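Local atomic coordinates of plasmodesmata-located protein 8 (Arabidopsis thaliana, PDB entry 6GRF), a protein that probably modulates cell-to-cell trafficking at plasmodesmata, using an extracellular region built from two DUF26 (Gnk2-homologous) domains in tandem. Residues E4-F8 with K79-T83; G12-Y18 with C92-A98; S196-A200 with Y211-Y216. All blocks are in the same frame, centred on the assembly; numbering follows the deposited sequence. Where two conformers were deposited one is given.

Contact 1 of 3, residues E4-F8 with K79-T83; sequences ESHIF and KCIQT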
ATOM      1  N   GLU A   4     -16.077   4.998   2.167  1.00 90.29           N
ATOM      2  CA  GLU A   4     -15.822   4.025   1.063  1.00 90.08           C
ATOM      3  C   GLU A   4     -14.322   4.007   0.732  1.00 85.96           C
ATOM      4  O   GLU A   4     -13.473   4.371   1.552  1.00 84.09           O
ATOM      5  CB  GLU A   4     -16.667   4.377  -0.167  1.00 92.15           C
ATOM      6  N   SER A   5     -14.014   3.605  -0.503  1.00 84.31           N
ATOM      7  CA  SER A   5     -12.705   3.115  -0.868  1.00 81.10           C
ATOM      8  C   SER A   5     -11.864   4.200  -1.561  1.00 77.28           C
ATOM      9  O   SER A   5     -10.919   3.863  -2.266  1.00 76.09           O
ATOM     10  CB  SER A   5     -12.858   1.891  -1.749  1.00 83.22           C
ATOM     11  OG  SER A   5     -13.026   2.241  -3.119  1.00 83.46           O
ATOM     12  N   HIS A   6     -12.187   5.486  -1.358  1.00 76.20           N
ATOM     13  CA  HIS A   6     -11.623   6.539  -2.214  1.00 73.48           C
ATOM     14  C   HIS A   6     -10.880   7.639  -1.440  1.00 68.04           C
ATOM     15  O   HIS A   6     -10.245   8.473  -2.091  1.00 67.77           O
ATOM     16  CB  HIS A   6     -12.723   7.100  -3.121  1.00 78.20           C
ATOM     17  CG  HIS A   6     -12.965   6.245  -4.320  1.00 80.93           C
ATOM     18  ND1 HIS A   6     -13.033   4.863  -4.237  1.00 81.94           N
ATOM     19  CD2 HIS A   6     -13.159   6.559  -5.621  1.00 82.32           C
ATOM     20  CE1 HIS A   6     -13.259   4.363  -5.435  1.00 83.77           C
ATOM     21  NE2 HIS A   6     -13.338   5.384  -6.304  1.00 83.96           N
ATOM     22  N   ILE A   7     -10.912   7.626  -0.098  1.00 63.11           N
ATOM     23  CA  ILE A   7     -10.260   8.678   0.720  1.00 58.32           C
ATOM     24  C   ILE A   7      -8.726   8.508   0.707  1.00 51.65           C
ATOM     25  O   ILE A   7      -8.193   7.400   0.625  1.00 48.96           O
ATOM     26  CB  ILE A   7     -10.830   8.731   2.154  1.00 59.88           C
ATOM     27  CG1 ILE A   7     -10.494   7.482   2.973  1.00 60.21           C
ATOM     28  CG2 ILE A   7     -12.327   9.003   2.133  1.00 63.50           C
ATOM     29  CD1 ILE A   7      -9.391   7.691   3.991  1.00 58.97           C
ATOM     30  N   PHE A   8      -8.041   9.652   0.817  1.00 47.84           N
ATOM     31  CA  PHE A   8      -6.600   9.790   0.682  1.00 44.92           C
ATOM     32  C   PHE A   8      -5.904   9.354   1.976  1.00 43.78           C
ATOM     33  O   PHE A   8      -6.215   9.872   3.023  1.00 44.06           O
ATOM     34  CB  PHE A   8      -6.253  11.247   0.370  1.00 44.76           C
ATOM     35  CG  PHE A   8      -4.781  11.531   0.234  1.00 43.33           C
ATOM     36  CD1 PHE A   8      -4.115  11.270  -0.951  1.00 42.41           C
ATOM     37  CD2 PHE A   8      -4.060  12.056   1.291  1.00 43.75           C
ATOM     38  CE1 PHE A   8      -2.755  11.519  -1.073  1.00 41.60           C
ATOM     39  CE2 PHE A   8      -2.700  12.306   1.166  1.00 43.28           C
ATOM     40  CZ  PHE A   8      -2.048  12.034  -0.015  1.00 41.74           C
ATOM     41  N   LYS A  79     -12.967   1.772 -10.257  1.00 46.20           N
ATOM     42  CA  LYS A  79     -13.324   3.129  -9.861  0.50 47.01           C
ATOM     43  C   LYS A  79     -12.155   3.749  -9.083  1.00 44.11           C
ATOM     44  O   LYS A  79     -11.730   4.856  -9.372  1.00 43.50           O
ATOM     45  CB  LYS A  79     -14.599   3.124  -9.009  0.50 49.97           C
ATOM     46  CG  LYS A  79     -15.652   4.149  -9.408  0.50 53.24           C
ATOM     47  CD  LYS A  79     -16.735   3.582 -10.301  0.50 56.45           C
ATOM     48  CE  LYS A  79     -17.750   4.621 -10.717  0.50 60.07           C
ATOM     49  NZ  LYS A  79     -19.016   3.989 -11.145  0.50 64.37           N
ATOM     50  N   CYS A  80     -11.666   3.005  -8.081  1.00 42.85           N
ATOM     51  CA  CYS A  80     -10.592   3.435  -7.186  1.00 41.41           C
ATOM     52  C   CYS A  80      -9.311   3.707  -7.989  1.00 38.48           C
ATOM     53  O   CYS A  80      -8.596   4.659  -7.717  1.00 37.37           O
ATOM     54  CB  CYS A  80     -10.305   2.376  -6.124  1.00 42.08           C
ATOM     55  SG  CYS A  80      -9.200   2.930  -4.794  1.00 42.69           S
ATOM     56  N   ILE A  81      -9.014   2.822  -8.942  1.00 37.34           N
ATOM     57  CA  ILE A  81      -7.798   2.909  -9.733  1.00 35.65           C
ATOM     58  C   ILE A  81      -7.898   4.108 -10.692  1.00 36.52           C
ATOM     59  O   ILE A  81      -6.954   4.864 -10.804  1.00 36.52           O
ATOM     60  CB  ILE A  81      -7.511   1.571 -10.444  1.00 35.09           C
ATOM     61  CG1 ILE A  81      -7.087   0.495  -9.441  1.00 34.17           C
ATOM     62  CG2 ILE A  81      -6.465   1.721 -11.546  1.00 34.32           C
ATOM     63  CD1 ILE A  81      -5.723   0.720  -8.821  1.00 32.69           C
ATOM     64  N   GLN A  82      -9.054   4.324 -11.323  1.00 38.79           N
ATOM     65  CA  GLN A  82      -9.235   5.494 -12.183  1.00 40.33           C
ATOM     66  C   GLN A  82      -8.994   6.762 -11.350  1.00 39.96           C
ATOM     67  O   GLN A  82      -8.295   7.668 -11.797  1.00 40.67           O
ATOM     68  CB  GLN A  82     -10.612   5.487 -12.855  1.00 43.67           C
ATOM     69  CG  GLN A  82     -10.861   6.659 -13.804  1.00 46.67           C
ATOM     70  CD  GLN A  82      -9.817   6.772 -14.893  1.00 46.35           C
ATOM     71  OE1 GLN A  82      -8.867   7.546 -14.783  1.00 46.13           O
ATOM     72  NE2 GLN A  82      -9.978   5.994 -15.951  1.00 47.08           N
ATOM     73  N   THR A  83      -9.554   6.808 -10.140  1.00 39.19           N
ATOM     74  CA  THR A  83      -9.409   7.966  -9.250  1.00 39.65           C
ATOM     75  C   THR A  83      -7.927   8.164  -8.898  1.00 37.47           C
ATOM     76  O   THR A  83      -7.420   9.293  -8.802  1.00 38.31           O
ATOM     77  CB  THR A  83     -10.273   7.798  -7.992  1.00 40.43           C
ATOM     78  OG1 THR A  83     -11.612   7.531  -8.406  1.00 42.31           O
ATOM     79  CG2 THR A  83     -10.247   9.016  -7.094  1.00 41.62           C
TER
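Lys79, the first helical residue of 79-83 to meet the loop 4-8, does so with the base of its side chain. Its CB lies in the plane of the His6 imidazole, at the ring edge and 3.7 Å from NE2, while the rest of the chain bends at chi2 (97°) and carries the ammonium group away from the loop. Cys80 follows, and its CA is the helix CA nearest to the loop backbone. The CE1 atom of His6 comes to 3.3 Å from Cys80 CA, so the imidazole sits against the helix backbone itself. From the same residue, SG stands anti to the backbone N (chi1 -170°) and reaches 3.2 Å from the carbonyl oxygen of Ser5; the sulfur lies obliquely to the imidazole rather than above its centre. That sulfur is joined to Cys105, so the disulfide runs beside the loop. One turn on from Lys79, Thr83 closes the contact: its OG1 is 3.3 Å from His6 CD2, the two side chains crossing at about a right angle. The hydroxyl gives its proton to Lys79 O (2.8 Å), which also accepts from Thr83 N, the two donors arriving from opposite faces of the carbonyl plane. Within the loop, a hydrogen bond of 2.9 Å between Ser5 OG and His6 ND1 would help to hold the imidazole in this rotation. No clear hydrogen bond crosses between loop and helix. The contact therefore rests mainly on packing of the imidazole against the helix turn, the bonds Ser5 OG to His6 ND1 and Thr83 OG1 to Lys79 O each lying within one segment, and it lays the start of the first DUF26 domain over helix 74-91 next to a disulfide.

Contact 2 of 3, residues G12-Y18 with C92-A98; sequences GCSPEKY and CPYSYGA
Tyr18 is wedged between Tyr94 and Tyr96. An edge of Tyr94 points at its face in an offset edge-to-face pair, centroids 5.3 Å apart and planes at 66°, while Tyr18 CB lies over one face of the Tyr96 ring in a CH-pi contact. Its chi1 of 72° sets CG between backbone N and carbonyl carbon, which places the ring beside Tyr94; Phe24 of helix 23-39 extends the cluster. Around these rings run backbone bonds, Tyr18 N to Tyr94 O (2.8 Å) and the nearly straight Tyr96 N to Glu16 O (172°). Next comes Ser14: its N binds Gly97 O at 2.7 Å, and its OG accepts from Gly97 N at 2.8 Å, so one residue grips both polar atoms of the glycine. Cys13 and Ala98 form an antiparallel non-hydrogen-bonded pair where strand 8-13 meets strand 98-102. At the outer edge, Lys17 folds back and donates from NZ to Ser14 O (2.7 Å). The predicted Cys13-Cys92 disulfide has its sulfurs 2.8 Å apart, too long for an intact bond, so its state in this crystal is doubtful. Even without counting that link, four backbone N-H groups and a tyrosine cluster tie the two segments together.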
ATOM      1  N   GLY A  12       3.621  10.028  -2.088  1.00 40.74           N
ATOM      2  CA  GLY A  12       5.017  10.456  -2.128  1.00 42.52           C
ATOM      3  C   GLY A  12       5.520  10.450  -3.555  1.00 42.60           C
ATOM      4  O   GLY A  12       5.106   9.609  -4.349  1.00 40.89           O
ATOM      5  N   CYS A  13       6.372  11.418  -3.889  1.00 45.36           N
ATOM      6  CA  CYS A  13       6.983  11.473  -5.198  1.00 46.77           C
ATOM      7  C   CYS A  13       8.490  11.551  -5.045  1.00 48.14           C
ATOM      8  O   CYS A  13       8.990  11.986  -4.013  1.00 50.02           O
ATOM      9  CB  CYS A  13       6.529  12.655  -6.043  1.00 49.01           C
ATOM     10  SG  CYS A  13       5.551  13.890  -5.155  1.00 54.10           S
ATOM     11  N   SER A  14       9.176  11.106  -6.099  1.00 47.01           N
ATOM     12  CA  SER A  14      10.594  11.213  -6.188  1.00 48.77           C
ATOM     13  C   SER A  14      10.951  12.693  -6.281  1.00 50.40           C
ATOM     14  O   SER A  14      10.209  13.485  -6.862  1.00 48.98           O
ATOM     15  CB  SER A  14      11.125  10.422  -7.355  1.00 48.19           C
ATOM     16  OG  SER A  14      10.572  10.884  -8.576  1.00 46.72           O
ATOM     17  N   PRO A  15      12.070  13.127  -5.666  1.00 53.44           N
ATOM     18  CA  PRO A  15      12.562  14.487  -5.874  1.00 56.30           C
ATOM     19  C   PRO A  15      12.994  14.753  -7.331  1.00 56.39           C
ATOM     20  O   PRO A  15      12.990  15.906  -7.756  1.00 58.39           O
ATOM     21  CB  PRO A  15      13.754  14.595  -4.908  1.00 60.04           C
ATOM     22  CG  PRO A  15      13.553  13.460  -3.920  1.00 59.14           C
ATOM     23  CD  PRO A  15      12.893  12.359  -4.720  1.00 55.07           C
ATOM     24  N   GLU A  16      13.361  13.697  -8.075  1.00 54.79           N
ATOM     25  CA  GLU A  16      13.844  13.805  -9.470  1.00 54.69           C
ATOM     26  C   GLU A  16      12.637  13.954 -10.405  1.00 51.42           C
ATOM     27  O   GLU A  16      11.690  13.148 -10.358  1.00 47.53           O
ATOM     28  CB  GLU A  16      14.668  12.584  -9.890  1.00 54.91           C
ATOM     29  CG  GLU A  16      15.789  12.220  -8.927  1.00 58.28           C
ATOM     30  CD  GLU A  16      15.424  11.238  -7.818  1.00 58.09           C
ATOM     31  OE1 GLU A  16      14.217  11.039  -7.558  1.00 55.71           O
ATOM     32  OE2 GLU A  16      16.353  10.669  -7.207  1.00 61.39           O
ATOM     33  N   LYS A  17      12.687  14.980 -11.263  1.00 51.95           N
ATOM     34  CA  LYS A  17      11.583  15.318 -12.149  1.00 50.28           C
ATOM     35  C   LYS A  17      11.981  15.066 -13.610  1.00 49.77           C
ATOM     36  O   LYS A  17      13.141  15.248 -13.981  1.00 51.53           O
ATOM     37  CB  LYS A  17      11.168  16.777 -11.945  1.00 52.79           C
ATOM     38  CG  LYS A  17      10.858  17.181 -10.508  1.00 53.86           C
ATOM     39  CD  LYS A  17       9.778  16.351  -9.854  1.00 51.32           C
ATOM     40  CE  LYS A  17       9.541  16.724  -8.404  1.00 52.59           C
ATOM     41  NZ  LYS A  17       8.831  15.645  -7.673  1.00 50.47           N
ATOM     42  N   TYR A  18      10.998  14.641 -14.415  1.00 47.29           N
ATOM     43  CA  TYR A  18      11.144  14.459 -15.850  1.00 46.84           C
ATOM     44  C   TYR A  18      10.616  15.707 -16.567  1.00 48.59           C
ATOM     45  O   TYR A  18       9.952  16.545 -15.967  1.00 48.59           O
ATOM     46  CB  TYR A  18      10.453  13.174 -16.311  1.00 44.13           C
ATOM     47  CG  TYR A  18       8.944  13.169 -16.323  1.00 42.75           C
ATOM     48  CD1 TYR A  18       8.222  12.615 -15.278  1.00 42.02           C
ATOM     49  CD2 TYR A  18       8.231  13.653 -17.406  1.00 43.24           C
ATOM     50  CE1 TYR A  18       6.834  12.577 -15.292  1.00 41.43           C
ATOM     51  CE2 TYR A  18       6.844  13.631 -17.433  1.00 42.96           C
ATOM     52  CZ  TYR A  18       6.137  13.089 -16.372  1.00 41.88           C
ATOM     53  OH  TYR A  18       4.771  13.049 -16.389  1.00 41.32           O
ATOM     54  N   CYS A  92       1.695  14.642  -7.931  1.00 50.10           N
ATOM     55  CA  CYS A  92       3.077  14.370  -8.347  1.00 50.73           C
ATOM     56  C   CYS A  92       3.251  14.652  -9.840  1.00 50.77           C
ATOM     57  O   CYS A  92       3.487  13.741 -10.613  1.00 48.26           O
ATOM     58  CB  CYS A  92       3.456  12.927  -8.041  1.00 48.74           C
ATOM     59  SG  CYS A  92       3.413  12.541  -6.273  1.00 50.91           S
ATOM     60  N   PRO A  93       3.132  15.920 -10.284  1.00 47.54           N
ATOM     61  CA  PRO A  93       3.103  16.258 -11.712  1.00 48.79           C
ATOM     62  C   PRO A  93       4.167  15.651 -12.654  1.00 48.30           C
ATOM     63  O   PRO A  93       3.832  15.149 -13.744  1.00 48.10           O
ATOM     64  CB  PRO A  93       3.312  17.784 -11.711  1.00 51.00           C
ATOM     65  CG  PRO A  93       2.787  18.261 -10.372  1.00 51.51           C
ATOM     66  CD  PRO A  93       2.970  17.099  -9.420  1.00 49.32           C
ATOM     67  N   TYR A  94       5.443  15.746 -12.275  1.00 48.10           N
ATOM     68  CA  TYR A  94       6.527  15.447 -13.208  1.00 47.31           C
ATOM     69  C   TYR A  94       7.584  14.589 -12.516  1.00 45.71           C
ATOM     70  O   TYR A  94       8.764  14.775 -12.737  1.00 45.64           O
ATOM     71  CB  TYR A  94       7.110  16.747 -13.764  1.00 49.89           C
ATOM     72  CG  TYR A  94       6.237  17.393 -14.806  1.00 51.39           C
ATOM     73  CD1 TYR A  94       6.175  16.882 -16.092  1.00 51.23           C
ATOM     74  CD2 TYR A  94       5.442  18.483 -14.502  1.00 53.40           C
ATOM     75  CE1 TYR A  94       5.361  17.448 -17.057  1.00 52.96           C
ATOM     76  CE2 TYR A  94       4.633  19.073 -15.461  1.00 55.20           C
ATOM     77  CZ  TYR A  94       4.586  18.550 -16.741  1.00 54.88           C
ATOM     78  OH  TYR A  94       3.787  19.118 -17.690  1.00 56.29           O
ATOM     79  N   SER A  95       7.125  13.642 -11.692  1.00 44.02           N
ATOM     80  CA  SER A  95       7.997  12.802 -10.904  1.00 42.98           C
ATOM     81  C   SER A  95       8.373  11.555 -11.703  1.00 41.28           C
ATOM     82  O   SER A  95       7.532  10.978 -12.396  1.00 40.16           O
ATOM     83  CB  SER A  95       7.356  12.447  -9.595  1.00 42.84           C
ATOM     84  OG  SER A  95       7.120  13.624  -8.834  1.00 45.14           O
ATOM     85  N   TYR A  96       9.650  11.171 -11.598  1.00 41.03           N
ATOM     86  CA  TYR A  96      10.162   9.917 -12.149  1.00 40.10           C
ATOM     87  C   TYR A  96       9.606   8.733 -11.358  1.00 38.09           C
ATOM     88  O   TYR A  96       9.526   7.636 -11.874  1.00 37.34           O
ATOM     89  CB  TYR A  96      11.694   9.887 -12.125  1.00 41.24           C
ATOM     90  CG  TYR A  96      12.354  10.512 -13.328  1.00 42.89           C
ATOM     91  CD1 TYR A  96      13.149  11.641 -13.212  1.00 44.36           C
ATOM     92  CD2 TYR A  96      12.172   9.980 -14.595  1.00 42.91           C
ATOM     93  CE1 TYR A  96      13.755  12.217 -14.314  1.00 45.57           C
ATOM     94  CE2 TYR A  96      12.770  10.542 -15.708  1.00 44.12           C
ATOM     95  CZ  TYR A  96      13.565  11.665 -15.567  1.00 45.67           C
ATOM     96  OH  TYR A  96      14.150  12.225 -16.662  1.00 47.16           O
ATOM     97  N   GLY A  97       9.264   8.976 -10.089  1.00 37.71           N
ATOM     98  CA  GLY A  97       8.697   7.980  -9.208  1.00 36.39           C
ATOM     99  C   GLY A  97       7.604   8.577  -8.339  1.00 36.14           C
ATOM    100  O   GLY A  97       7.671   9.757  -7.960  1.00 37.26           O
ATOM    101  N   ALA A  98       6.585   7.766  -8.045  1.00 34.63           N
ATOM    102  CA  ALA A  98       5.439   8.203  -7.266  1.00 34.90           C
ATOM    103  C   ALA A  98       4.713   6.988  -6.695  1.00 34.11           C
ATOM    104  O   ALA A  98       4.696   5.906  -7.298  1.00 33.89           O
ATOM    105  CB  ALA A  98       4.500   9.027  -8.113  1.00 35.60           C
TER

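Contact 3 of 3, residues S196-A200 with Y211-Y216; sequences SAVAA and YWGSGY
Tyr211 and Ala197 make the closest meeting of the two segments: the phenol OH donates to Ala197 O at 2.7 Å, from above the carbonyl plane rather than within it, while that oxygen lies at the edge of the tyrosine ring. The ring itself is laid over the opposing backbone. Ala200 N stands 3.9 Å above the ring plane, over its centre, and the methyl of Ala200 is 3.8 Å from CE2. This follows from the first torsion of Tyr211 (chi1 76°), which puts CG between the backbone N and the carbonyl carbon and swings the ring back across strand 199-204. Arg142 also bonds the phenol oxygen, and Leu190 of helix 176-193 touches both Tyr211 and Ala200, so this end of the contact is buried under the helices. Two reciprocal backbone bonds, Ala200 N to Tyr211 O and Tyr211 N to Ala200 O, both 3.0 Å, identify the antiparallel hydrogen-bonded pair. They belong to the hairpin of strands 199-204 and 207-213, which occupies the second and third places in the five-stranded antiparallel sheet of the second DUF26 domain. Away from this pair the match slackens. On the sheet face carrying Ala199 and Trp212, the two CB atoms approach to 3.7 Å, but the indole then leads away toward Glu165 and Tyr167 of strand 164-170. Farther out, the bond from Gly213 N to Val198 O is weak, bent to 126° at the hydrogen. Beyond it the chain turns through Ser214 and a poorly ordered Gly215, and Tyr216 touches Val198 with its CB, 3.8 Å from CG2. The end of its side chain leads away from the valine; the ring meets Phe138, the hydroxyl bonds Asp135 OD2, and Tyr216 itself is exposed.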
ATOM      1  N   SER A 196       0.540   2.501  22.805  1.00 40.96           N
ATOM      2  CA  SER A 196      -0.664   2.503  23.659  1.00 40.64           C
ATOM      3  C   SER A 196      -1.932   2.914  22.889  1.00 38.94           C
ATOM      4  O   SER A 196      -2.994   3.068  23.491  1.00 39.24           O
ATOM      5  CB  SER A 196      -0.464   3.409  24.842  1.00 42.92           C
ATOM      6  OG  SER A 196       0.790   3.170  25.465  1.00 44.40           O
ATOM      7  N   ALA A 197      -1.830   3.099  21.572  1.00 37.02           N
ATOM      8  CA  ALA A 197      -2.922   3.687  20.774  1.00 36.41           C
ATOM      9  C   ALA A 197      -4.101   2.711  20.678  1.00 35.10           C
ATOM     10  O   ALA A 197      -3.899   1.502  20.591  1.00 33.55           O
ATOM     11  CB  ALA A 197      -2.416   4.026  19.400  1.00 35.69           C
ATOM     12  N   VAL A 198      -5.323   3.255  20.644  1.00 35.50           N
ATOM     13  CA  VAL A 198      -6.542   2.448  20.504  1.00 35.27           C
ATOM     14  C   VAL A 198      -6.663   1.939  19.064  1.00 33.77           C
ATOM     15  O   VAL A 198      -7.375   0.965  18.799  1.00 32.49           O
ATOM     16  CB  VAL A 198      -7.802   3.231  20.925  1.00 37.21           C
ATOM     17  CG1 VAL A 198      -8.239   4.255  19.892  1.00 37.97           C
ATOM     18  CG2 VAL A 198      -8.951   2.293  21.248  1.00 37.43           C
ATOM     19  N   ALA A 199      -5.990   2.644  18.148  1.00 33.39           N
ATOM     20  CA  ALA A 199      -6.027   2.379  16.739  1.00 32.50           C
ATOM     21  C   ALA A 199      -4.745   2.925  16.109  1.00 32.10           C
ATOM     22  O   ALA A 199      -4.302   3.999  16.458  1.00 32.88           O
ATOM     23  CB  ALA A 199      -7.253   3.014  16.129  1.00 33.24           C
ATOM     24  N   ALA A 200      -4.163   2.161  15.189  1.00 31.19           N
ATOM     25  CA  ALA A 200      -2.995   2.619  14.454  1.00 31.57           C
ATOM     26  C   ALA A 200      -2.900   1.914  13.100  1.00 31.06           C
ATOM     27  O   ALA A 200      -3.513   0.889  12.896  1.00 30.21           O
ATOM     28  CB  ALA A 200      -1.761   2.375  15.273  1.00 31.62           C
ATOM     29  N   TYR A 211      -4.870  -1.796  13.039  1.00 30.65           N
ATOM     30  CA  TYR A 211      -5.793  -2.328  14.053  1.00 30.33           C
ATOM     31  C   TYR A 211      -6.575  -1.151  14.643  1.00 30.72           C
ATOM     32  O   TYR A 211      -6.121  -0.012  14.595  1.00 29.35           O
ATOM     33  CB  TYR A 211      -5.059  -3.126  15.137  1.00 29.77           C
ATOM     34  CG  TYR A 211      -4.329  -2.244  16.114  1.00 29.63           C
ATOM     35  CD1 TYR A 211      -4.989  -1.666  17.185  1.00 29.81           C
ATOM     36  CD2 TYR A 211      -3.002  -1.909  15.912  1.00 29.58           C
ATOM     37  CE1 TYR A 211      -4.341  -0.800  18.047  1.00 29.99           C
ATOM     38  CE2 TYR A 211      -2.331  -1.065  16.779  1.00 29.77           C
ATOM     39  CZ  TYR A 211      -3.005  -0.509  17.850  1.00 30.09           C
ATOM     40  OH  TYR A 211      -2.349   0.330  18.699  1.00 31.03           O
ATOM     41  N   TRP A 212      -7.748  -1.466  15.202  1.00 32.02           N
ATOM     42  CA  TRP A 212      -8.619  -0.488  15.835  1.00 34.03           C
ATOM     43  C   TRP A 212      -9.519  -1.186  16.876  1.00 35.42           C
ATOM     44  O   TRP A 212      -9.769  -2.392  16.805  1.00 33.84           O
ATOM     45  CB  TRP A 212      -9.404   0.274  14.756  1.00 34.51           C
ATOM     46  CG  TRP A 212     -10.348  -0.590  13.985  1.00 35.69           C
ATOM     47  CD1 TRP A 212     -11.672  -0.765  14.250  1.00 37.61           C
ATOM     48  CD2 TRP A 212     -10.058  -1.428  12.852  1.00 36.07           C
ATOM     49  NE1 TRP A 212     -12.228  -1.641  13.359  1.00 38.81           N
ATOM     50  CE2 TRP A 212     -11.266  -2.056  12.480  1.00 37.49           C
ATOM     51  CE3 TRP A 212      -8.909  -1.701  12.099  1.00 35.61           C
ATOM     52  CZ2 TRP A 212     -11.358  -2.947  11.412  1.00 38.52           C
ATOM     53  CZ3 TRP A 212      -8.997  -2.587  11.045  1.00 36.69           C
ATOM     54  CH2 TRP A 212     -10.205  -3.200  10.705  1.00 38.26           C
ATOM     55  N   GLY A 213      -9.958  -0.421  17.879  1.00 39.66           N
ATOM     56  CA  GLY A 213     -10.992  -0.849  18.827  1.00 43.25           C
ATOM     57  C   GLY A 213     -12.379  -0.630  18.244  1.00 47.95           C
ATOM     58  O   GLY A 213     -12.600   0.342  17.514  1.00 48.57           O
ATOM     59  N   SER A 214     -13.310  -1.541  18.559  1.00 53.33           N
ATOM     60  CA  SER A 214     -14.700  -1.515  18.054  1.00 58.85           C
ATOM     61  C   SER A 214     -15.567  -0.557  18.888  1.00 64.66           C
ATOM     62  O   SER A 214     -15.841   0.575  18.441  1.00 69.42           O
ATOM     63  CB  SER A 214     -15.292  -2.902  18.013  1.00 60.01           C
ATOM     64  OG  SER A 214     -14.602  -3.715  17.080  1.00 59.78           O
ATOM     65  N   GLY A 215     -16.001  -1.002  20.080  1.00 67.78           N
ATOM     66  CA  GLY A 215     -16.843  -0.194  20.998  1.00 71.36           C
ATOM     67  C   GLY A 215     -16.000   0.583  22.006  1.00 72.69           C
ATOM     68  O   GLY A 215     -16.470   0.890  23.106  1.00 73.64           O
ATOM     69  N   TYR A 216     -14.751   0.890  21.613  1.00 71.31           N
ATOM     70  CA  TYR A 216     -13.729   1.566  22.429  1.00 70.02           C
ATOM     71  C   TYR A 216     -13.719   3.067  22.101  1.00 71.42           C
ATOM     72  O   TYR A 216     -13.245   3.488  21.037  1.00 68.50           O
ATOM     73  CB  TYR A 216     -12.351   0.929  22.192  1.00 66.82           C
ATOM     74  CG  TYR A 216     -11.938  -0.060  23.251  1.00 65.63           C
ATOM     75  CD1 TYR A 216     -11.383   0.376  24.445  1.00 66.16           C
ATOM     76  CD2 TYR A 216     -12.131  -1.420  23.079  1.00 64.99           C
ATOM     77  CE1 TYR A 216     -11.019  -0.517  25.439  1.00 67.25           C
ATOM     78  CE2 TYR A 216     -11.780  -2.326  24.067  1.00 66.61           C
ATOM     79  CZ  TYR A 216     -11.223  -1.874  25.253  1.00 67.80           C
ATOM     80  OH  TYR A 216     -10.881  -2.762  26.235  1.00 67.90           O
TER

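In the fold
Contacts 1 and 2 belong to the first DUF26 domain and contact 3 to the second. The first two share elements, since strand 8-13 and helix 74-91 each adjoin both, yet their centres are 21 Å apart. All three are partly buried, and each runs from covered residues to the surface. Contact 1 joins a loop to a helix mainly by packing; contact 2 ties the end of edge strand 8-13 and its following loop to the loop leading into strand 98-102, by backbone bonds and aromatic rings; contact 3 is strand pairing at the open end of a hairpin, continued by loop residues, with a buried tyrosine hydroxyl. Contacts 2 and 3 lie on opposite sides of the chain's centre.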